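Local coordinates for 16L protein (Yaba-like disease virus, PDB 6TQP) that probably inhibits host-cell apoptosis as a poxviral Bcl-2-like protein, binding the death-promoting peptide segment of its partners in a surface groove, at residues E76-I87 / N119-I129. Numbering follows the deposited sequence.
Sequences EENIKHIKDQII and NIPMSFLIEDI. With NA (sodium ion), chain C.
With chi1 near -75°, I79 sets CG1 beside its backbone N and CG2 beside its carbonyl carbon, and the two branches reach the N-cap residue and the first turns of helix 120-134. CD1, at the end of the extended CG1 arm, meets the amide of N119 from the opposite direction, 3.4 Å from N119 OD1; CG2 lies against the backbone of P121 and, at 3.7 Å, against L125 CD1. That same N119 OD1 caps the helix by accepting from M122 N at 2.9 Å, the donor lying above the carbonyl plane, while ND2 makes a weak hydrogen bond to T74 O.

L125 throws its CG anti to the backbone N (chi1 -177°), carrying CD1 across to helix 76-92, where it settles 3.4 Å from I79 O and also touches I82 CG2 and K83 CB. One turn further on, I129 CD1 fits against I86 CG2 at 3.7 Å, the two side chains crossing at about a right angle; I86 also packs on I102, and I129 on I106, of helix 96-113.

Charged side chains edge the contact, though much of their touching is through methylenes. The K83 chain runs beside D128, with CD 3.2 Å from D128 OD2, then bends at its last two torsions. Its NZ ends 4.2 Å from that oxygen, beyond salt-bridge range, and pairs with D84 OD1 instead. At the other end, the extended E76 lays CG on the proline ring, 3.8 Å from P121 CG, and binds the sodium ion through OE1.

The helices run almost parallel, 8° apart, within the helical bundle of a Bcl-2 fold. Elsewhere on helix 76-92, H81 hydrogen-bonds an acidic side chain of the bound peptide and Q85 packs on an aromatic one. Apolar packing by I79, L125, I86 and I129 joins the two helices, and the opposite charges of K83 and D128 may add a weak attraction.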
# COMPACT_ATOMS: atom_id res chain seq x y z
N GLU A 76 9.78 15.24 9.58
CA GLU A 76 8.78 15.67 8.61
C GLU A 76 9.38 15.76 7.20
O GLU A 76 8.73 15.39 6.22
CB GLU A 76 8.19 17.02 9.03
CG GLU A 76 7.06 17.50 8.11
CD GLU A 76 6.31 18.68 8.68
OE1 GLU A 76 6.84 19.34 9.60
OE2 GLU A 76 5.20 18.96 8.19
N GLU A 77 10.63 16.23 7.10
CA GLU A 77 11.26 16.39 5.79
C GLU A 77 11.46 15.05 5.11
O GLU A 77 11.22 14.91 3.90
CB GLU A 77 12.61 17.10 5.93
CG GLU A 77 12.58 18.42 6.70
CD GLU A 77 12.80 18.25 8.20
OE1 GLU A 77 11.89 17.74 8.89
OE2 GLU A 77 13.88 18.63 8.69
N ASN A 78 11.90 14.03 5.85
CA ASN A 78 12.13 12.74 5.23
C ASN A 78 10.83 11.99 4.98
O ASN A 78 10.74 11.23 4.01
CB ASN A 78 13.07 11.88 6.07
CG ASN A 78 13.47 10.62 5.36
OD1 ASN A 78 14.07 10.67 4.29
ND2 ASN A 78 13.11 9.47 5.93
N ILE A 79 9.82 12.17 5.84
CA ILE A 79 8.53 11.55 5.57
C ILE A 79 7.93 12.11 4.29
O ILE A 79 7.33 11.37 3.48
CB ILE A 79 7.58 11.74 6.77
CG1 ILE A 79 7.99 10.79 7.90
CG2 ILE A 79 6.14 11.49 6.35
CD1 ILE A 79 7.29 11.06 9.21
N LYS A 80 8.05 13.42 4.08
CA LYS A 80 7.60 14.01 2.82
C LYS A 80 8.35 13.40 1.65
O LYS A 80 7.77 13.09 0.60
CB LYS A 80 7.80 15.53 2.87
CG LYS A 80 6.87 16.33 1.98
CD LYS A 80 7.54 16.71 0.68
CE LYS A 80 6.61 17.53 -0.20
NZ LYS A 80 7.20 17.80 -1.54
N HIS A 81 9.66 13.21 1.82
CA HIS A 81 10.49 12.57 0.80
C HIS A 81 10.01 11.16 0.49
O HIS A 81 9.92 10.76 -0.68
CB HIS A 81 11.94 12.58 1.29
CG HIS A 81 12.96 12.29 0.24
ND1 HIS A 81 12.81 12.67 -1.08
CD2 HIS A 81 14.16 11.67 0.33
CE1 HIS A 81 13.87 12.28 -1.76
NE2 HIS A 81 14.71 11.68 -0.93
N ILE A 82 9.68 10.38 1.53
CA ILE A 82 9.17 9.02 1.31
C ILE A 82 7.86 9.08 0.53
O ILE A 82 7.65 8.32 -0.43
CB ILE A 82 8.98 8.29 2.65
CG1 ILE A 82 10.33 8.11 3.34
CG2 ILE A 82 8.29 6.95 2.45
CD1 ILE A 82 10.24 7.63 4.77
N LYS A 83 6.95 9.96 0.94
CA LYS A 83 5.66 10.06 0.27
C LYS A 83 5.86 10.32 -1.21
O LYS A 83 5.32 9.60 -2.06
CB LYS A 83 4.83 11.18 0.89
CG LYS A 83 3.44 11.36 0.27
CD LYS A 83 2.84 12.72 0.61
CE LYS A 83 3.13 13.75 -0.47
NZ LYS A 83 2.28 13.56 -1.67
N ASP A 84 6.64 11.34 -1.54
CA ASP A 84 6.80 11.72 -2.94
C ASP A 84 7.45 10.60 -3.75
O ASP A 84 7.09 10.38 -4.91
CB ASP A 84 7.59 13.02 -3.03
CG ASP A 84 6.82 14.20 -2.48
OD1 ASP A 84 5.57 14.17 -2.54
OD2 ASP A 84 7.44 15.14 -1.98
N GLN A 85 8.41 9.87 -3.16
CA GLN A 85 9.03 8.78 -3.89
C GLN A 85 8.04 7.65 -4.15
O GLN A 85 8.01 7.08 -5.25
CB GLN A 85 10.26 8.25 -3.13
CG GLN A 85 11.43 9.23 -3.13
CD GLN A 85 12.63 8.73 -2.34
OE1 GLN A 85 13.59 8.22 -2.92
NE2 GLN A 85 12.58 8.88 -1.02
N ILE A 86 7.18 7.34 -3.17
CA ILE A 86 6.21 6.28 -3.38
C ILE A 86 5.17 6.72 -4.41
O ILE A 86 4.82 5.98 -5.35
CB ILE A 86 5.57 5.86 -2.04
CG1 ILE A 86 6.63 5.23 -1.13
CG2 ILE A 86 4.44 4.88 -2.26
CD1 ILE A 86 6.16 4.93 0.31
N ILE A 87 4.66 7.95 -4.27
CA ILE A 87 3.72 8.48 -5.25
C ILE A 87 4.33 8.44 -6.65
O ILE A 87 3.67 8.04 -7.62
CB ILE A 87 3.30 9.91 -4.86
CG1 ILE A 87 2.56 9.88 -3.52
CG2 ILE A 87 2.50 10.56 -6.00
CD1 ILE A 87 1.38 10.82 -3.40
N ASN A 119 2.55 10.63 14.95
CA ASN A 119 3.40 11.33 13.99
C ASN A 119 2.51 11.85 12.88
O ASN A 119 2.18 11.13 11.94
CB ASN A 119 4.47 10.39 13.45
CG ASN A 119 5.44 11.09 12.54
OD1 ASN A 119 5.04 11.80 11.62
ND2 ASN A 119 6.73 10.90 12.79
N ILE A 120 2.09 13.12 12.98
CA ILE A 120 1.09 13.64 12.06
C ILE A 120 1.57 13.59 10.62
O ILE A 120 0.80 13.13 9.75
CB ILE A 120 0.66 15.06 12.50
CG1 ILE A 120 -0.03 15.02 13.87
CG2 ILE A 120 -0.23 15.71 11.45
CD1 ILE A 120 -1.14 13.98 14.03
N PRO A 121 2.78 14.02 10.28
CA PRO A 121 3.25 13.83 8.89
C PRO A 121 3.11 12.40 8.39
O PRO A 121 2.76 12.20 7.22
CB PRO A 121 4.71 14.27 8.97
CG PRO A 121 4.73 15.28 10.07
CD PRO A 121 3.74 14.78 11.09
N MET A 122 3.36 11.41 9.24
CA MET A 122 3.20 10.02 8.82
C MET A 122 1.73 9.69 8.58
O MET A 122 1.39 9.00 7.61
CB MET A 122 3.81 9.08 9.86
CG MET A 122 3.87 7.62 9.44
SD MET A 122 4.78 7.36 7.90
CE MET A 122 4.46 5.62 7.61
N SER A 123 0.84 10.18 9.44
CA SER A 123 -0.59 9.96 9.20
C SER A 123 -1.00 10.50 7.83
O SER A 123 -1.80 9.89 7.13
CB SER A 123 -1.43 10.61 10.29
OG SER A 123 -1.44 12.02 10.14
N PHE A 124 -0.46 11.67 7.45
CA PHE A 124 -0.83 12.25 6.16
C PHE A 124 -0.18 11.49 5.01
O PHE A 124 -0.76 11.41 3.92
CB PHE A 124 -0.43 13.72 6.10
CG PHE A 124 -1.28 14.63 6.96
CD1 PHE A 124 -2.61 14.33 7.24
CD2 PHE A 124 -0.74 15.80 7.49
CE1 PHE A 124 -3.38 15.17 8.04
CE2 PHE A 124 -1.51 16.63 8.29
CZ PHE A 124 -2.82 16.32 8.56
N LEU A 125 1.02 10.95 5.23
CA LEU A 125 1.60 10.04 4.25
C LEU A 125 0.66 8.88 3.98
O LEU A 125 0.45 8.48 2.82
CB LEU A 125 2.94 9.52 4.75
CG LEU A 125 3.69 8.61 3.77
CD1 LEU A 125 5.20 8.76 3.96
CD2 LEU A 125 3.28 7.16 3.94
N ILE A 126 0.09 8.31 5.04
CA ILE A 126 -0.81 7.18 4.85
C ILE A 126 -2.05 7.64 4.09
O ILE A 126 -2.48 7.00 3.13
CB ILE A 126 -1.17 6.55 6.20
CG1 ILE A 126 0.09 5.98 6.86
CG2 ILE A 126 -2.23 5.46 6.00
CD1 ILE A 126 -0.10 5.67 8.36
N GLU A 127 -2.62 8.77 4.51
CA GLU A 127 -3.78 9.33 3.83
C GLU A 127 -3.47 9.60 2.36
O GLU A 127 -4.23 9.20 1.47
CB GLU A 127 -4.21 10.62 4.52
CG GLU A 127 -5.00 10.42 5.79
CD GLU A 127 -6.44 10.06 5.52
OE1 GLU A 127 -6.90 10.29 4.38
OE2 GLU A 127 -7.11 9.56 6.45
N ASP A 128 -2.37 10.31 2.10
CA ASP A 128 -2.05 10.72 0.74
C ASP A 128 -1.86 9.53 -0.18
O ASP A 128 -2.38 9.50 -1.30
CB ASP A 128 -0.80 11.59 0.75
CG ASP A 128 -1.03 12.95 1.37
OD1 ASP A 128 -2.19 13.41 1.39
OD2 ASP A 128 -0.04 13.56 1.84
N ILE A 129 -1.10 8.52 0.26
CA ILE A 129 -0.87 7.35 -0.59
C ILE A 129 -2.15 6.53 -0.74
O ILE A 129 -2.40 5.95 -1.80
CB ILE A 129 0.30 6.52 -0.04
CG1 ILE A 129 1.59 7.34 -0.06
CG2 ILE A 129 0.47 5.25 -0.88
CD1 ILE A 129 2.77 6.64 0.55
NA NA C . 8.68 19.92 11.04